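Local coordinates for glucosamine--fructose-6-phosphate aminotransferase [isomerizing] (Francisella tularensis subsp. tularensis, PDB 3TBF), which probably converts fructose 6-phosphate into glucosamine 6-phosphate with glutamine as nitrogen donor, this fragment being the C-terminal domain with its two SIS modules, at residues A[230-242]-A[332-344]. Residues are numbered along the deposited sequence; the frame is centred on the assembly and turned at random.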
loop_
_atom_site.group_PDB
_atom_site.type_symbol
_atom_site.label_atom_id
_atom_site.label_comp_id
_atom_site.label_asym_id
_atom_site.label_seq_id
_atom_site.Cartn_x
_atom_site.Cartn_y
_atom_site.Cartn_z
ATOM N N THR A 230 -15.226 -0.970 9.902
ATOM C CA THR A 230 -15.156 -2.314 9.440
ATOM C C THR A 230 -13.736 -2.619 8.970
ATOM O O THR A 230 -13.053 -1.791 8.351
ATOM C CB THR A 230 -16.087 -2.548 8.228
ATOM O OG1 THR A 230 -17.464 -2.303 8.600
ATOM C CG2 THR A 230 -15.906 -3.979 7.695
ATOM N N ILE A 231 -13.337 -3.855 9.209
ATOM C CA ILE A 231 -12.121 -4.369 8.676
ATOM C C ILE A 231 -12.324 -5.426 7.595
ATOM O O ILE A 231 -13.118 -6.357 7.758
ATOM C CB ILE A 231 -11.347 -4.988 9.784
ATOM C CG1 ILE A 231 -11.097 -3.903 10.843
ATOM C CG2 ILE A 231 -10.068 -5.645 9.234
ATOM C CD1 ILE A 231 -9.816 -4.048 11.536
ATOM N N PHE A 232 -11.595 -5.261 6.491
ATOM C CA PHE A 232 -11.612 -6.193 5.382
ATOM C C PHE A 232 -10.274 -6.935 5.382
ATOM O O PHE A 232 -9.225 -6.335 5.655
ATOM C CB PHE A 232 -11.802 -5.485 4.058
ATOM C CG PHE A 232 -13.209 -5.081 3.780
ATOM C CD1 PHE A 232 -13.812 -4.067 4.489
ATOM C CD2 PHE A 232 -13.925 -5.676 2.770
ATOM C CE1 PHE A 232 -15.122 -3.664 4.217
ATOM C CE2 PHE A 232 -15.259 -5.299 2.515
ATOM C CZ PHE A 232 -15.860 -4.313 3.249
ATOM N N LEU A 233 -10.327 -8.227 5.073
ATOM C CA LEU A 233 -9.164 -9.091 5.091
ATOM C C LEU A 233 -9.033 -9.950 3.837
ATOM O O LEU A 233 -10.013 -10.497 3.347
ATOM C CB LEU A 233 -9.232 -10.056 6.296
ATOM C CG LEU A 233 -9.143 -9.457 7.693
ATOM C CD1 LEU A 233 -9.156 -10.599 8.712
ATOM C CD2 LEU A 233 -7.925 -8.554 7.884
ATOM N N GLY A 234 -7.810 -10.093 3.350
ATOM C CA GLY A 234 -7.527 -11.000 2.242
ATOM C C GLY A 234 -6.026 -11.183 2.143
ATOM O O GLY A 234 -5.272 -10.376 2.661
ATOM N N ARG A 235 -5.607 -12.229 1.454
ATOM C CA ARG A 235 -4.222 -12.568 1.281
ATOM C C ARG A 235 -3.964 -12.780 -0.180
ATOM O O ARG A 235 -4.797 -13.348 -0.882
ATOM C CB ARG A 235 -3.949 -13.898 1.962
ATOM C CG ARG A 235 -3.290 -13.791 3.329
ATOM C CD ARG A 235 -2.785 -15.156 3.753
ATOM N NE ARG A 235 -2.141 -15.141 5.050
ATOM C CZ ARG A 235 -0.836 -14.998 5.255
ATOM N NH1 ARG A 235 0.027 -14.849 4.244
ATOM N NH2 ARG A 235 -0.397 -14.997 6.498
ATOM N N GLY A 236 -2.771 -12.457 -0.638
ATOM C CA GLY A 236 -2.427 -12.757 -2.038
ATOM C C GLY A 236 -3.229 -11.887 -2.994
ATOM O O GLY A 236 -3.471 -10.691 -2.735
ATOM N N LEU A 237 -3.656 -12.492 -4.099
ATOM C CA LEU A 237 -4.581 -11.872 -5.018
ATOM C C LEU A 237 -5.773 -11.192 -4.328
ATOM O O LEU A 237 -6.303 -10.255 -4.868
ATOM C CB LEU A 237 -5.188 -12.952 -5.897
ATOM C CG LEU A 237 -4.496 -13.280 -7.204
ATOM C CD1 LEU A 237 -4.920 -14.716 -7.782
ATOM C CD2 LEU A 237 -4.854 -12.128 -8.124
ATOM N N TYR A 238 -6.218 -11.688 -3.172
ATOM C CA TYR A 238 -7.500 -11.261 -2.582
ATOM C C TYR A 238 -7.312 -10.096 -1.628
ATOM O O TYR A 238 -8.294 -9.521 -1.118
ATOM C CB TYR A 238 -8.205 -12.461 -1.909
ATOM C CG TYR A 238 -8.278 -13.585 -2.901
ATOM C CD1 TYR A 238 -9.291 -13.624 -3.825
ATOM C CD2 TYR A 238 -7.278 -14.545 -2.993
ATOM C CE1 TYR A 238 -9.320 -14.596 -4.833
ATOM C CE2 TYR A 238 -7.302 -15.540 -3.980
ATOM C CZ TYR A 238 -8.322 -15.540 -4.903
ATOM O OH TYR A 238 -8.372 -16.481 -5.897
ATOM N N TYR A 239 -6.044 -9.740 -1.382
ATOM C CA TYR A 239 -5.754 -8.571 -0.599
ATOM C C TYR A 239 -6.271 -7.352 -1.339
ATOM O O TYR A 239 -7.126 -6.644 -0.803
ATOM C CB TYR A 239 -4.265 -8.487 -0.130
ATOM C CG TYR A 239 -3.841 -7.136 0.432
ATOM C CD1 TYR A 239 -4.640 -6.458 1.340
ATOM C CD2 TYR A 239 -2.647 -6.534 0.037
ATOM C CE1 TYR A 239 -4.277 -5.178 1.846
ATOM C CE2 TYR A 239 -2.268 -5.255 0.534
ATOM C CZ TYR A 239 -3.096 -4.589 1.434
ATOM O OH TYR A 239 -2.727 -3.352 1.931
ATOM N N PRO A 240 -5.836 -7.133 -2.593
ATOM C CA PRO A 240 -6.394 -6.005 -3.335
ATOM C C PRO A 240 -7.897 -6.093 -3.511
ATOM O O PRO A 240 -8.576 -5.068 -3.671
ATOM C CB PRO A 240 -5.696 -6.073 -4.687
ATOM C CG PRO A 240 -4.513 -6.956 -4.555
ATOM C CD PRO A 240 -4.711 -7.794 -3.288
ATOM N N ILE A 241 -8.448 -7.303 -3.567
ATOM C CA ILE A 241 -9.894 -7.426 -3.666
ATOM C C ILE A 241 -10.532 -6.918 -2.360
ATOM O O ILE A 241 -11.562 -6.231 -2.397
ATOM C CB ILE A 241 -10.295 -8.879 -3.972
ATOM C CG1 ILE A 241 -9.802 -9.277 -5.385
ATOM C CG2 ILE A 241 -11.840 -9.161 -3.787
ATOM C CD1 ILE A 241 -10.152 -8.350 -6.452
ATOM N N ALA A 242 -9.919 -7.234 -1.215
ATOM C CA ALA A 242 -10.359 -6.687 0.077
ATOM C C ALA A 242 -10.270 -5.168 0.138
ATOM O O ALA A 242 -11.165 -4.486 0.644
ATOM C CB ALA A 242 -9.560 -7.330 1.256
ATOM N N HIS A 332 -10.829 -20.372 -9.960
ATOM C CA HIS A 332 -9.403 -20.382 -9.647
ATOM C C HIS A 332 -8.757 -18.976 -9.704
ATOM O O HIS A 332 -9.397 -17.976 -9.374
ATOM C CB HIS A 332 -8.710 -21.431 -10.536
ATOM C CG HIS A 332 -9.289 -22.807 -10.389
ATOM N ND1 HIS A 332 -9.391 -23.445 -9.168
ATOM C CD2 HIS A 332 -9.810 -23.657 -11.309
ATOM C CE1 HIS A 332 -9.947 -24.631 -9.350
ATOM N NE2 HIS A 332 -10.210 -24.782 -10.639
ATOM N N ASP A 333 -7.500 -18.882 -10.098
ATOM C CA ASP A 333 -6.772 -17.617 -9.926
ATOM C C ASP A 333 -7.321 -16.498 -10.742
ATOM O O ASP A 333 -7.211 -15.331 -10.373
ATOM C CB ASP A 333 -5.301 -17.765 -10.314
ATOM C CG ASP A 333 -4.450 -18.428 -9.224
ATOM O OD1 ASP A 333 -4.986 -18.744 -8.104
ATOM O OD2 ASP A 333 -3.217 -18.577 -9.524
ATOM N N PHE A 334 -7.859 -16.828 -11.895
ATOM C CA PHE A 334 -8.272 -15.767 -12.782
ATOM C C PHE A 334 -9.712 -15.365 -12.464
ATOM O O PHE A 334 -10.034 -14.156 -12.412
ATOM C CB PHE A 334 -8.076 -16.136 -14.233
ATOM C CG PHE A 334 -6.659 -16.075 -14.683
ATOM C CD1 PHE A 334 -6.028 -14.877 -14.833
ATOM C CD2 PHE A 334 -5.968 -17.205 -15.002
ATOM C CE1 PHE A 334 -4.691 -14.799 -15.286
ATOM C CE2 PHE A 334 -4.677 -17.131 -15.478
ATOM C CZ PHE A 334 -4.041 -15.909 -15.615
ATOM N N SER A 335 -10.558 -16.349 -12.188
ATOM C CA SER A 335 -11.947 -16.055 -11.962
ATOM C C SER A 335 -12.246 -15.563 -10.574
ATOM O O SER A 335 -13.060 -14.674 -10.404
ATOM C CB SER A 335 -12.839 -17.283 -12.316
ATOM O OG SER A 335 -12.574 -18.429 -11.521
ATOM N N ALA A 336 -11.582 -16.109 -9.574
ATOM C CA ALA A 336 -12.014 -15.893 -8.196
ATOM C C ALA A 336 -11.898 -14.460 -7.771
ATOM O O ALA A 336 -12.778 -13.953 -7.098
ATOM C CB ALA A 336 -11.309 -16.854 -7.202
ATOM N N PRO A 337 -10.844 -13.759 -8.186
ATOM C CA PRO A 337 -10.804 -12.344 -7.789
ATOM C C PRO A 337 -11.999 -11.504 -8.259
ATOM O O PRO A 337 -12.495 -10.633 -7.531
ATOM C CB PRO A 337 -9.516 -11.838 -8.452
ATOM C CG PRO A 337 -8.628 -13.122 -8.448
ATOM C CD PRO A 337 -9.610 -14.186 -8.871
ATOM N N VAL A 338 -12.443 -11.752 -9.484
ATOM C CA VAL A 338 -13.634 -11.118 -10.011
ATOM C C VAL A 338 -14.891 -11.603 -9.258
ATOM O O VAL A 338 -15.687 -10.797 -8.831
ATOM C CB VAL A 338 -13.819 -11.428 -11.513
ATOM C CG1 VAL A 338 -15.097 -10.754 -12.025
ATOM C CG2 VAL A 338 -12.597 -11.018 -12.318
ATOM N N VAL A 339 -15.055 -12.913 -9.101
ATOM C CA VAL A 339 -16.267 -13.441 -8.466
ATOM C C VAL A 339 -16.435 -12.935 -7.026
ATOM O O VAL A 339 -17.507 -12.490 -6.619
ATOM C CB VAL A 339 -16.332 -14.939 -8.544
ATOM C CG1 VAL A 339 -17.616 -15.510 -7.819
ATOM C CG2 VAL A 339 -16.338 -15.392 -10.028
ATOM N N PHE A 340 -15.345 -12.878 -6.283
ATOM C CA PHE A 340 -15.465 -12.518 -4.891
ATOM C C PHE A 340 -15.723 -11.036 -4.760
ATOM O O PHE A 340 -16.132 -10.625 -3.674
ATOM C CB PHE A 340 -14.223 -12.896 -4.143
ATOM C CG PHE A 340 -14.227 -14.282 -3.664
ATOM C CD1 PHE A 340 -15.206 -14.701 -2.770
ATOM C CD2 PHE A 340 -13.237 -15.159 -4.037
ATOM C CE1 PHE A 340 -15.210 -15.983 -2.287
ATOM C CE2 PHE A 340 -13.241 -16.429 -3.567
ATOM C CZ PHE A 340 -14.236 -16.861 -2.693
ATOM N N THR A 341 -15.449 -10.239 -5.810
ATOM C CA THR A 341 -15.757 -8.812 -5.791
ATOM C C THR A 341 -17.244 -8.528 -5.685
ATOM O O THR A 341 -17.654 -7.593 -5.000
ATOM C CB THR A 341 -15.195 -8.054 -7.030
ATOM O OG1 THR A 341 -13.779 -8.126 -7.009
ATOM C CG2 THR A 341 -15.479 -6.592 -6.983
ATOM N N ILE A 342 -18.066 -9.372 -6.315
ATOM C CA ILE A 342 -19.471 -9.112 -6.421
ATOM C C ILE A 342 -20.189 -8.980 -5.053
ATOM O O ILE A 342 -20.937 -8.046 -4.847
ATOM C CB ILE A 342 -20.141 -10.178 -7.272
ATOM C CG1 ILE A 342 -19.493 -10.338 -8.680
ATOM C CG2 ILE A 342 -21.602 -9.897 -7.410
ATOM C CD1 ILE A 342 -19.203 -9.092 -9.524
ATOM N N PRO A 343 -19.986 -9.928 -4.139
ATOM C CA PRO A 343 -20.596 -9.857 -2.852
ATOM C C PRO A 343 -20.206 -8.597 -2.125
ATOM O O PRO A 343 -20.997 -8.063 -1.349
ATOM C CB PRO A 343 -19.984 -11.072 -2.085
ATOM C CG PRO A 343 -19.355 -11.959 -3.068
ATOM C CD PRO A 343 -19.371 -11.263 -4.390
ATOM N N LEU A 344 -18.968 -8.148 -2.327
ATOM C CA LEU A 344 -18.493 -7.008 -1.635
ATOM C C LEU A 344 -19.183 -5.786 -2.225
ATOM O O LEU A 344 -19.490 -4.825 -1.518
ATOM C CB LEU A 344 -16.983 -6.955 -1.748
ATOM C CG LEU A 344 -16.192 -8.178 -1.236
ATOM C CD1 LEU A 344 -14.662 -7.913 -1.235
ATOM C CD2 LEU A 344 -16.653 -8.567 0.171
HETATM O O HOH W 1 -6.454 -18.167 -5.997
#
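Y238 and D333 meet through a shared water rather than directly: the water oxygen lies 2.6 Å from Y238 OH, in the plane of the phenol ring, and donates to D333 OD1, also at 2.6 Å. The other carboxylate oxygen, D333 OD2, is held by K78 in a salt bridge and by the hydroxyl of Y79, so the acid that receives the water is itself positioned from helix 63-80. CG of Y238 lies anti to its carbonyl carbon (chi1 -52°), which sends the ring's hydroxyl end toward the N-terminal part of helix 335-355. A336 CB sits at the ring edge, 3.2 Å from Y238 OH, while from the following turn F340 CD2 comes obliquely to within 4.0 Å of Y238 CE1. P337 packs against both L237 and I241, its CG 3.9 Å from L237 CD2 and its CB against I241 CG1. I241 CD1 packs against P337 O at 3.4 Å; the same oxygen accepts a hydrogen bond from T341 OG1, 2.9 Å, lying in the carbonyl plane. Farther along, L344 CD1 meets I241 CG2 at 4.0 Å, and its CD2 touches the edge of the F232 ring, which comes from the strand. The example illustrates the three-layer SIS fold: helices 238-253 and 335-355 follow strands 229-234 and 324-328 of one parallel sheet, and their segments 238-242 and 335-344 run nearly parallel, N to C, at 23°. No direct hydrogen bond joins the two segments; apolar packing carries the buried interface, T341 satisfies its hydroxyl within its own helix, and the water lets phenol and carboxylate share one polar link.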